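Local atomic coordinates of putative gdp-fucose protein o-fucosyltransferase 1 (Caenorhabditis elegans, PDB entry 3ZY2), a protein that belongs to the protein O-fucosyltransferase family of the GT-B clan and binds guanosine-5'-diphosphate (GDP). Residues N22-F27 and S186-L191; L41-F46 and F63-V68; G276-K281 and A325-G330. All blocks are in the same frame, centred on the assembly; numbering follows the deposited sequence.

Interaction 1 of 3, residues N22-F27 and S186-L191; sequences NQVDQF and SIQKYL. With GDP (guanosine-5'-diphosphate), chain C.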
loop_
_atom_site.group_PDB
_atom_site.type_symbol
_atom_site.label_atom_id
_atom_site.label_comp_id
_atom_site.label_asym_id
_atom_site.label_seq_id
_atom_site.Cartn_x
_atom_site.Cartn_y
_atom_site.Cartn_z
ATOM N N ASN A 22 -1.445 -17.244 -5.654
ATOM C CA ASN A 22 -1.249 -15.784 -5.594
ATOM C C ASN A 22 0.195 -15.378 -5.913
ATOM O O ASN A 22 0.435 -14.378 -6.610
ATOM C CB ASN A 22 -1.601 -15.213 -4.198
ATOM C CG ASN A 22 -3.096 -15.294 -3.827
ATOM O OD1 ASN A 22 -3.471 -14.799 -2.759
ATOM N ND2 ASN A 22 -3.928 -15.911 -4.662
ATOM N N GLN A 23 1.158 -16.173 -5.449
ATOM C CA GLN A 23 2.571 -15.856 -5.616
ATOM C C GLN A 23 2.948 -15.953 -7.082
ATOM O O GLN A 23 3.653 -15.077 -7.614
ATOM C CB GLN A 23 3.420 -16.826 -4.825
ATOM C CG GLN A 23 3.248 -16.665 -3.317
ATOM C CD GLN A 23 3.832 -17.819 -2.561
ATOM O OE1 GLN A 23 4.856 -18.392 -2.962
ATOM N NE2 GLN A 23 3.167 -18.201 -1.446
ATOM N N VAL A 24 2.486 -17.022 -7.745
ATOM C CA VAL A 24 2.759 -17.186 -9.172
ATOM C C VAL A 24 2.067 -16.079 -9.969
ATOM O O VAL A 24 2.647 -15.538 -10.897
ATOM C CB VAL A 24 2.336 -18.577 -9.677
ATOM C CG1 VAL A 24 2.501 -18.686 -11.193
ATOM C CG2 VAL A 24 3.186 -19.656 -8.991
ATOM N N ASP A 25 0.831 -15.739 -9.593
ATOM C CA ASP A 25 0.043 -14.694 -10.277
ATOM C C ASP A 25 0.801 -13.352 -10.293
ATOM O O ASP A 25 0.919 -12.696 -11.341
ATOM C CB ASP A 25 -1.327 -14.590 -9.599
ATOM C CG ASP A 25 -2.401 -14.118 -10.533
ATOM O OD1 ASP A 25 -2.424 -14.572 -11.700
ATOM O OD2 ASP A 25 -3.215 -13.290 -10.102
ATOM N N GLN A 26 1.379 -12.987 -9.150
ATOM C CA GLN A 26 2.152 -11.739 -9.079
ATOM C C GLN A 26 3.511 -11.918 -9.755
ATOM O O GLN A 26 4.011 -10.993 -10.397
ATOM C CB GLN A 26 2.325 -11.295 -7.621
ATOM C CG GLN A 26 1.052 -10.704 -7.032
ATOM C CD GLN A 26 1.346 -9.897 -5.785
ATOM O OE1 GLN A 26 1.728 -10.454 -4.766
ATOM N NE2 GLN A 26 1.185 -8.577 -5.866
ATOM N N PHE A 27 4.105 -13.106 -9.664
ATOM C CA PHE A 27 5.423 -13.359 -10.285
ATOM C C PHE A 27 5.421 -13.115 -11.812
ATOM O O PHE A 27 6.359 -12.542 -12.342
ATOM C CB PHE A 27 5.872 -14.789 -9.911
ATOM C CG PHE A 27 7.143 -15.226 -10.537
ATOM C CD1 PHE A 27 8.284 -14.426 -10.548
ATOM C CD2 PHE A 27 7.232 -16.509 -11.061
ATOM C CE1 PHE A 27 9.484 -14.893 -11.139
ATOM C CE2 PHE A 27 8.424 -16.981 -11.630
ATOM C CZ PHE A 27 9.553 -16.146 -11.676
ATOM N N SER A 186 0.260 -14.958 -20.734
ATOM C CA SER A 186 1.095 -15.751 -21.626
ATOM C C SER A 186 2.504 -16.019 -21.113
ATOM O O SER A 186 3.162 -16.933 -21.583
ATOM C CB SER A 186 1.137 -15.099 -23.018
ATOM O OG SER A 186 1.779 -13.848 -22.930
ATOM N N ILE A 187 2.961 -15.251 -20.115
ATOM C CA ILE A 187 4.274 -15.491 -19.529
ATOM C C ILE A 187 4.344 -16.871 -18.846
ATOM O O ILE A 187 5.433 -17.411 -18.673
ATOM C CB ILE A 187 4.681 -14.302 -18.603
ATOM C CG1 ILE A 187 4.740 -13.035 -19.457
ATOM C CG2 ILE A 187 6.047 -14.543 -17.887
ATOM C CD1 ILE A 187 5.006 -11.759 -18.648
ATOM N N GLN A 188 3.189 -17.462 -18.507
ATOM C CA GLN A 188 3.178 -18.806 -17.943
ATOM C C GLN A 188 3.868 -19.826 -18.867
ATOM O O GLN A 188 4.361 -20.854 -18.407
ATOM C CB GLN A 188 1.740 -19.226 -17.647
ATOM C CG GLN A 188 1.619 -20.508 -16.790
ATOM C CD GLN A 188 1.701 -20.261 -15.283
ATOM O OE1 GLN A 188 1.061 -19.352 -14.747
ATOM N NE2 GLN A 188 2.476 -21.092 -14.581
ATOM N N LYS A 189 3.950 -19.500 -20.165
ATOM C CA LYS A 189 4.682 -20.346 -21.137
ATOM C C LYS A 189 6.113 -20.657 -20.639
ATOM O O LYS A 189 6.663 -21.744 -20.870
ATOM C CB LYS A 189 4.720 -19.643 -22.506
ATOM C CG LYS A 189 5.614 -20.305 -23.519
ATOM C CD LYS A 189 5.581 -19.533 -24.829
ATOM C CE LYS A 189 6.899 -19.653 -25.580
ATOM N NZ LYS A 189 7.235 -21.058 -25.955
ATOM N N TYR A 190 6.681 -19.694 -19.910
ATOM C CA TYR A 190 8.077 -19.743 -19.495
ATOM C C TYR A 190 8.264 -20.304 -18.106
ATOM O O TYR A 190 9.387 -20.335 -17.609
ATOM C CB TYR A 190 8.722 -18.351 -19.606
ATOM C CG TYR A 190 8.607 -17.786 -20.993
ATOM C CD1 TYR A 190 9.459 -18.215 -21.986
ATOM C CD2 TYR A 190 7.629 -16.855 -21.301
ATOM C CE1 TYR A 190 9.361 -17.714 -23.282
ATOM C CE2 TYR A 190 7.525 -16.331 -22.582
ATOM C CZ TYR A 190 8.392 -16.782 -23.558
ATOM O OH TYR A 190 8.292 -16.273 -24.831
ATOM N N LEU A 191 7.178 -20.773 -17.504
ATOM C CA LEU A 191 7.273 -21.508 -16.218
ATOM C C LEU A 191 7.029 -22.981 -16.503
ATOM O O LEU A 191 5.886 -23.424 -16.649
ATOM C CB LEU A 191 6.280 -20.973 -15.178
ATOM C CG LEU A 191 6.418 -19.481 -14.826
ATOM C CD1 LEU A 191 5.519 -19.113 -13.678
ATOM C CD2 LEU A 191 7.838 -19.027 -14.530
HETATM P PB GDP C . -6.514 -19.848 -4.284
HETATM O O1B GDP C . -6.996 -21.191 -4.691
HETATM O O2B GDP C . -6.334 -18.562 -5.152
HETATM O O3B GDP C . -6.265 -19.655 -2.667
HETATM O O3A GDP C . -4.967 -20.566 -4.504
HETATM P PA GDP C . -3.537 -20.181 -3.634
HETATM O O1A GDP C . -2.760 -21.455 -4.535
HETATM O O2A GDP C . -3.055 -18.946 -3.542
HETATM O "O5'" GDP C . -4.343 -20.737 -2.131
HETATM C "C5'" GDP C . -4.373 -21.976 -2.497
HETATM C "C4'" GDP C . -3.987 -23.036 -1.764
HETATM O "O4'" GDP C . -4.554 -24.025 -1.004
HETATM C "C3'" GDP C . -3.032 -23.606 -2.595
HETATM O "O3'" GDP C . -1.338 -23.240 -2.716
HETATM C "C2'" GDP C . -2.341 -25.501 -1.731
HETATM O "O2'" GDP C . -1.502 -25.065 -0.757
HETATM C "C1'" GDP C . -3.800 -25.598 -1.321
HETATM N N9 GDP C . -4.417 -26.110 -2.325
HETATM C C8 GDP C . -5.721 -25.336 -3.340
HETATM N N7 GDP C . -5.726 -26.446 -4.006
HETATM C C5 GDP C . -5.060 -27.528 -3.903
HETATM C C6 GDP C . -4.730 -29.133 -4.483
HETATM O O6 GDP C . -5.421 -29.308 -5.376
HETATM N N1 GDP C . -3.958 -29.514 -3.838
HETATM C C2 GDP C . -3.201 -29.329 -2.869
HETATM N N2 GDP C . -2.506 -29.867 -2.400
HETATM N N3 GDP C . -3.141 -28.006 -2.013
HETATM C C4 GDP C . -4.140 -27.182 -2.651
#
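V24 and F27 both swing away from their backbone nitrogens toward L191: CG1 of V24 lies anti to N (chi1 175°), and the F27 ring does the same from one turn further along helix 20-37. L191 meets the pair with the two branches of its fork. The V24 and L191 side chains run past each other in opposite directions, with L191 CD1 3.9 Å from V24 CG1, while L191 CD2 comes to within 3.6 Å of F27 CE2, approaching the ring obliquely. The same V24 methyl also has the Q188 amide beside it, Q188 OE1 standing 3.9 Å from V24 CG1 with the two side chains at about a right angle. This is buried van der Waals contact; R342, on helix 335-346, gives its NE to Q188 OE1 and its NH1 to a salt bridge with D25 OD1. At the start of the segment, N22 N donates to O2A of GDP over 3.2 Å with an N-H...O angle of 153°, and G21 N also bonds the ligand. With H217, R219 and T335 of the C-terminal half also bonding GDP, this places the first turn of helix 20-37 at the inter-domain cleft of a GT-B fold.

Interaction 2 of 3, residues L41-F46 and F63-V68; sequences LVLPNF and FQVGTV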
loop_
_atom_site.group_PDB
_atom_site.type_symbol
_atom_site.label_atom_id
_atom_site.label_comp_id
_atom_site.label_asym_id
_atom_site.label_seq_id
_atom_site.Cartn_x
_atom_site.Cartn_y
_atom_site.Cartn_z
ATOM N N LEU A 41 16.325 -10.186 -12.959
ATOM C CA LEU A 41 15.441 -10.568 -11.863
ATOM C C LEU A 41 16.045 -11.689 -11.047
ATOM O O LEU A 41 16.377 -12.751 -11.590
ATOM C CB LEU A 41 14.071 -11.000 -12.382
ATOM C CG LEU A 41 13.063 -11.379 -11.292
ATOM C CD1 LEU A 41 12.765 -10.166 -10.391
ATOM C CD2 LEU A 41 11.785 -11.948 -11.925
ATOM N N VAL A 42 16.173 -11.462 -9.739
ATOM C CA VAL A 42 16.507 -12.524 -8.811
ATOM C C VAL A 42 15.263 -13.391 -8.637
ATOM O O VAL A 42 14.195 -12.893 -8.280
ATOM C CB VAL A 42 16.972 -11.993 -7.427
ATOM C CG1 VAL A 42 17.355 -13.163 -6.491
ATOM C CG2 VAL A 42 18.143 -10.978 -7.591
ATOM N N LEU A 43 15.401 -14.681 -8.933
ATOM C CA LEU A 43 14.244 -15.567 -8.880
ATOM C C LEU A 43 13.810 -15.726 -7.412
ATOM O O LEU A 43 14.637 -15.978 -6.524
ATOM C CB LEU A 43 14.579 -16.904 -9.547
ATOM C CG LEU A 43 14.822 -16.808 -11.057
ATOM C CD1 LEU A 43 15.568 -18.049 -11.557
ATOM C CD2 LEU A 43 13.505 -16.644 -11.808
ATOM N N PRO A 44 12.507 -15.527 -7.117
ATOM C CA PRO A 44 12.063 -15.528 -5.730
ATOM C C PRO A 44 12.082 -16.917 -5.116
ATOM O O PRO A 44 11.940 -17.917 -5.836
ATOM C CB PRO A 44 10.611 -15.061 -5.839
ATOM C CG PRO A 44 10.159 -15.548 -7.182
ATOM C CD PRO A 44 11.394 -15.395 -8.079
ATOM N N ASN A 45 12.265 -16.993 -3.804
ATOM C CA ASN A 45 11.839 -18.193 -3.085
ATOM C C ASN A 45 10.330 -18.136 -3.004
ATOM O O ASN A 45 9.740 -17.074 -2.682
ATOM C CB ASN A 45 12.401 -18.209 -1.678
ATOM C CG ASN A 45 13.898 -18.455 -1.646
ATOM O OD1 ASN A 45 14.464 -19.190 -2.488
ATOM N ND2 ASN A 45 14.550 -17.862 -0.655
ATOM N N PHE A 46 9.683 -19.245 -3.334
ATOM C CA PHE A 46 8.248 -19.347 -3.041
ATOM C C PHE A 46 8.014 -19.691 -1.589
ATOM O O PHE A 46 8.947 -20.027 -0.886
ATOM C CB PHE A 46 7.582 -20.353 -3.992
ATOM C CG PHE A 46 7.603 -19.889 -5.422
ATOM C CD1 PHE A 46 6.692 -18.910 -5.827
ATOM C CD2 PHE A 46 8.531 -20.399 -6.342
ATOM C CE1 PHE A 46 6.678 -18.428 -7.162
ATOM C CE2 PHE A 46 8.521 -19.904 -7.694
ATOM C CZ PHE A 46 7.590 -18.936 -8.078
ATOM N N PHE A 63 10.540 -24.956 -10.783
ATOM C CA PHE A 63 10.549 -24.591 -12.210
ATOM C C PHE A 63 11.954 -24.590 -12.800
ATOM O O PHE A 63 12.952 -24.542 -12.071
ATOM C CB PHE A 63 9.964 -23.190 -12.371
ATOM C CG PHE A 63 8.524 -23.060 -11.977
ATOM C CD1 PHE A 63 7.552 -23.753 -12.662
ATOM C CD2 PHE A 63 8.147 -22.194 -10.962
ATOM C CE1 PHE A 63 6.207 -23.609 -12.337
ATOM C CE2 PHE A 63 6.799 -22.033 -10.630
ATOM C CZ PHE A 63 5.827 -22.743 -11.325
ATOM N N GLN A 64 12.042 -24.608 -14.130
ATOM C CA GLN A 64 13.353 -24.691 -14.821
ATOM C C GLN A 64 13.908 -23.304 -15.103
ATOM O O GLN A 64 13.273 -22.501 -15.763
ATOM C CB GLN A 64 13.248 -25.516 -16.117
ATOM C CG GLN A 64 12.897 -26.953 -15.824
ATOM C CD GLN A 64 12.914 -27.847 -17.034
ATOM O OE1 GLN A 64 13.687 -27.644 -17.977
ATOM N NE2 GLN A 64 12.034 -28.857 -17.021
ATOM N N VAL A 65 15.106 -23.031 -14.583
ATOM C CA VAL A 65 15.758 -21.744 -14.802
ATOM C C VAL A 65 15.983 -21.481 -16.294
ATOM O O VAL A 65 15.723 -20.374 -16.776
ATOM C CB VAL A 65 17.070 -21.641 -14.006
ATOM C CG1 VAL A 65 17.813 -20.344 -14.367
ATOM C CG2 VAL A 65 16.786 -21.712 -12.507
ATOM N N GLY A 66 16.421 -22.502 -17.034
ATOM C CA GLY A 66 16.655 -22.360 -18.472
ATOM C C GLY A 66 15.465 -21.833 -19.251
ATOM O O GLY A 66 15.622 -21.005 -20.159
ATOM N N THR A 67 14.273 -22.275 -18.874
ATOM C CA THR A 67 13.073 -21.881 -19.583
ATOM C C THR A 67 12.644 -20.445 -19.268
ATOM O O THR A 67 12.310 -19.691 -20.172
ATOM C CB THR A 67 11.944 -22.884 -19.340
ATOM O OG1 THR A 67 12.392 -24.190 -19.759
ATOM C CG2 THR A 67 10.728 -22.517 -20.170
ATOM N N VAL A 68 12.695 -20.058 -17.997
ATOM C CA VAL A 68 12.304 -18.704 -17.644
ATOM C C VAL A 68 13.271 -17.663 -18.224
ATOM O O VAL A 68 12.852 -16.565 -18.593
ATOM C CB VAL A 68 12.064 -18.555 -16.123
ATOM C CG1 VAL A 68 13.369 -18.492 -15.325
ATOM C CG2 VAL A 68 11.228 -17.315 -15.852
#
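F46 overlaps the edge of the F63 ring, its CE2 lying near the plane of that ring and 4.0 Å from F63 CD2. F63 CD2 in turn meets the F46 ring obliquely, and the ring planes, about 72° apart, exclude a parallel stack. The contact joins the segment that runs from strand 40-42, in the parallel sheet of the N-terminal Rossmann-like half of the GT-B fold, to the start of strand 46-48 with helix 65-68 and the turn leading into it. Both rings have further aromatic partners: F63 stacks with W193, and F46 meets F20 edge-to-face. F59, on helix 59-62, touches L43, F46 and V68, which ties the aromatic and aliphatic parts of the contact together. In the aliphatic part, L43 spreads its two methyls over two valines three residues apart, about one turn of helix 65-68, with Q64 at its N-cap. The CD1 branch passes obliquely beside V65, 4.0 Å from V65 CG2. The other branch meets V68 tip to tip. V68 holds CG1 in the crowded position between its backbone N and carbonyl carbon (chi1 76°), and that methyl ends 4.0 Å from L43 CD2.

Interaction 3 of 3, residues G276-K281 and A325-G330; sequences GSIGAK and ADLFVG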
loop_
_atom_site.group_PDB
_atom_site.type_symbol
_atom_site.label_atom_id
_atom_site.label_comp_id
_atom_site.label_asym_id
_atom_site.label_seq_id
_atom_site.Cartn_x
_atom_site.Cartn_y
_atom_site.Cartn_z
ATOM N N GLY A 276 -18.231 -38.426 -20.222
ATOM C CA GLY A 276 -18.986 -38.800 -21.411
ATOM C C GLY A 276 -18.516 -38.048 -22.654
ATOM O O GLY A 276 -18.348 -38.658 -23.712
ATOM N N SER A 277 -18.273 -36.744 -22.508
ATOM C CA SER A 277 -17.926 -35.871 -23.639
ATOM C C SER A 277 -16.645 -36.304 -24.358
ATOM O O SER A 277 -16.549 -36.194 -25.585
ATOM C CB SER A 277 -17.833 -34.394 -23.210
ATOM O OG SER A 277 -16.622 -34.117 -22.507
ATOM N N ILE A 278 -15.673 -36.831 -23.610
ATOM C CA ILE A 278 -14.385 -37.186 -24.227
ATOM C C ILE A 278 -14.089 -38.696 -24.228
ATOM O O ILE A 278 -13.009 -39.121 -24.661
ATOM C CB ILE A 278 -13.173 -36.425 -23.597
ATOM C CG1 ILE A 278 -12.860 -36.937 -22.178
ATOM C CG2 ILE A 278 -13.435 -34.903 -23.558
ATOM C CD1 ILE A 278 -11.489 -36.425 -21.688
ATOM N N GLY A 279 -15.033 -39.507 -23.751
ATOM C CA GLY A 279 -14.797 -40.945 -23.621
ATOM C C GLY A 279 -13.637 -41.228 -22.669
ATOM O O GLY A 279 -12.725 -41.992 -22.992
ATOM N N ALA A 280 -13.641 -40.545 -21.524
ATOM C CA ALA A 280 -12.529 -40.640 -20.579
ATOM C C ALA A 280 -12.381 -42.050 -20.017
ATOM O O ALA A 280 -13.394 -42.742 -19.779
ATOM C CB ALA A 280 -12.715 -39.653 -19.457
ATOM N N LYS A 281 -11.129 -42.461 -19.812
ATOM C CA LYS A 281 -10.855 -43.772 -19.216
ATOM C C LYS A 281 -10.400 -43.709 -17.769
ATOM O O LYS A 281 -10.203 -44.754 -17.139
ATOM C CB LYS A 281 -9.886 -44.583 -20.078
ATOM C CG LYS A 281 -10.444 -44.894 -21.474
ATOM C CD LYS A 281 -11.700 -45.766 -21.396
ATOM C CE LYS A 281 -12.353 -45.985 -22.767
ATOM N NZ LYS A 281 -13.230 -44.832 -23.160
ATOM N N ALA A 325 -3.313 -33.184 -18.572
ATOM C CA ALA A 325 -4.585 -33.895 -18.754
ATOM C C ALA A 325 -5.142 -33.738 -20.155
ATOM O O ALA A 325 -4.863 -32.757 -20.820
ATOM C CB ALA A 325 -5.619 -33.402 -17.733
ATOM N N ASP A 326 -5.960 -34.695 -20.584
ATOM C CA ASP A 326 -6.658 -34.528 -21.860
ATOM C C ASP A 326 -7.698 -33.436 -21.763
ATOM O O ASP A 326 -7.885 -32.698 -22.731
ATOM C CB ASP A 326 -7.231 -35.864 -22.309
ATOM C CG ASP A 326 -6.136 -36.911 -22.512
ATOM O OD1 ASP A 326 -5.693 -37.537 -21.506
ATOM O OD2 ASP A 326 -5.679 -37.092 -23.678
ATOM N N LEU A 327 -8.353 -33.311 -20.618
ATOM C CA LEU A 327 -9.294 -32.214 -20.336
ATOM C C LEU A 327 -9.139 -31.829 -18.871
ATOM O O LEU A 327 -9.056 -32.706 -18.019
ATOM C CB LEU A 327 -10.745 -32.629 -20.592
ATOM C CG LEU A 327 -11.790 -31.555 -20.234
ATOM C CD1 LEU A 327 -11.661 -30.344 -21.176
ATOM C CD2 LEU A 327 -13.201 -32.117 -20.277
ATOM N N PHE A 328 -9.059 -30.531 -18.595
ATOM C CA PHE A 328 -8.994 -29.984 -17.243
ATOM C C PHE A 328 -10.313 -29.285 -16.950
ATOM O O PHE A 328 -10.777 -28.500 -17.772
ATOM C CB PHE A 328 -7.865 -28.965 -17.151
ATOM C CG PHE A 328 -7.883 -28.120 -15.881
ATOM C CD1 PHE A 328 -7.857 -28.706 -14.613
ATOM C CD2 PHE A 328 -7.892 -26.736 -15.971
ATOM C CE1 PHE A 328 -7.851 -27.898 -13.480
ATOM C CE2 PHE A 328 -7.895 -25.940 -14.817
ATOM C CZ PHE A 328 -7.857 -26.526 -13.568
ATOM N N VAL A 329 -10.916 -29.612 -15.804
ATOM C CA VAL A 329 -12.071 -28.834 -15.282
ATOM C C VAL A 329 -11.631 -28.179 -13.984
ATOM O O VAL A 329 -11.338 -28.870 -13.000
ATOM C CB VAL A 329 -13.346 -29.684 -15.049
ATOM C CG1 VAL A 329 -14.556 -28.761 -14.758
ATOM C CG2 VAL A 329 -13.647 -30.562 -16.255
ATOM N N GLY A 330 -11.558 -26.850 -13.987
ATOM C CA GLY A 330 -11.086 -26.126 -12.812
ATOM C C GLY A 330 -12.136 -25.331 -12.083
ATOM O O GLY A 330 -13.326 -25.386 -12.438
#
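D326 OD1 is gripped twice, by the backbone N of F213 in a hydrogen bond and by K211 NZ in a salt bridge, and this pins the residue just before strand 327-330 while its CB faces I278. The contact itself is apolar and small, burying 114 Å² in total. I278 CD1 does the touching: it reaches L327 CB at 4.0 Å and passes D326 CB at 4.3 Å. A chi1 of 71° sets I278 CG1 between its own backbone N and carbonyl carbon, and from there the nearly extended chain sends CD1 to the strand. Helix 264-278 lies in the beta-alpha-beta crossover that joins the parallel neighbours 213-218 and 282-287 in the C-terminal Rossmann-like sheet of the GT-B fold; strand 327-330 flanks 213-218 on its other side, and V214 also touches I278. The helix closes in a Schellman motif at G279, whose positive phi (61°) favours glycine. The bond from G279 N to G276 O, at 3.4 Å, is weak. K281 then folds back over the turn, and its NZ donates to G279 O across 2.9 Å from 55° out of the carbonyl plane.

Interactions 1 and 2 adjoin, with centres about 10 Å apart, and both belong to the N-terminal sheet region: helix 20-37 runs directly into strand 40-42, F27 CE1 packs on P44 CD at 3.6 Å, and Y190 O lies 3.5 Å from V68 CB. Along the chain, residues 41-46 and 63-68 both fall between 22-27 and 186-191, so the shorter closure forms within the longer. Interaction 3 comes later, in the five-stranded C-terminal sheet, its centre about 25 Å from that of interaction 1 and 31 Å from that of interaction 2, without touching either. The three contacts thus sample both halves of a GT-B fold, and interaction 1 is the one that reaches the GDP pocket.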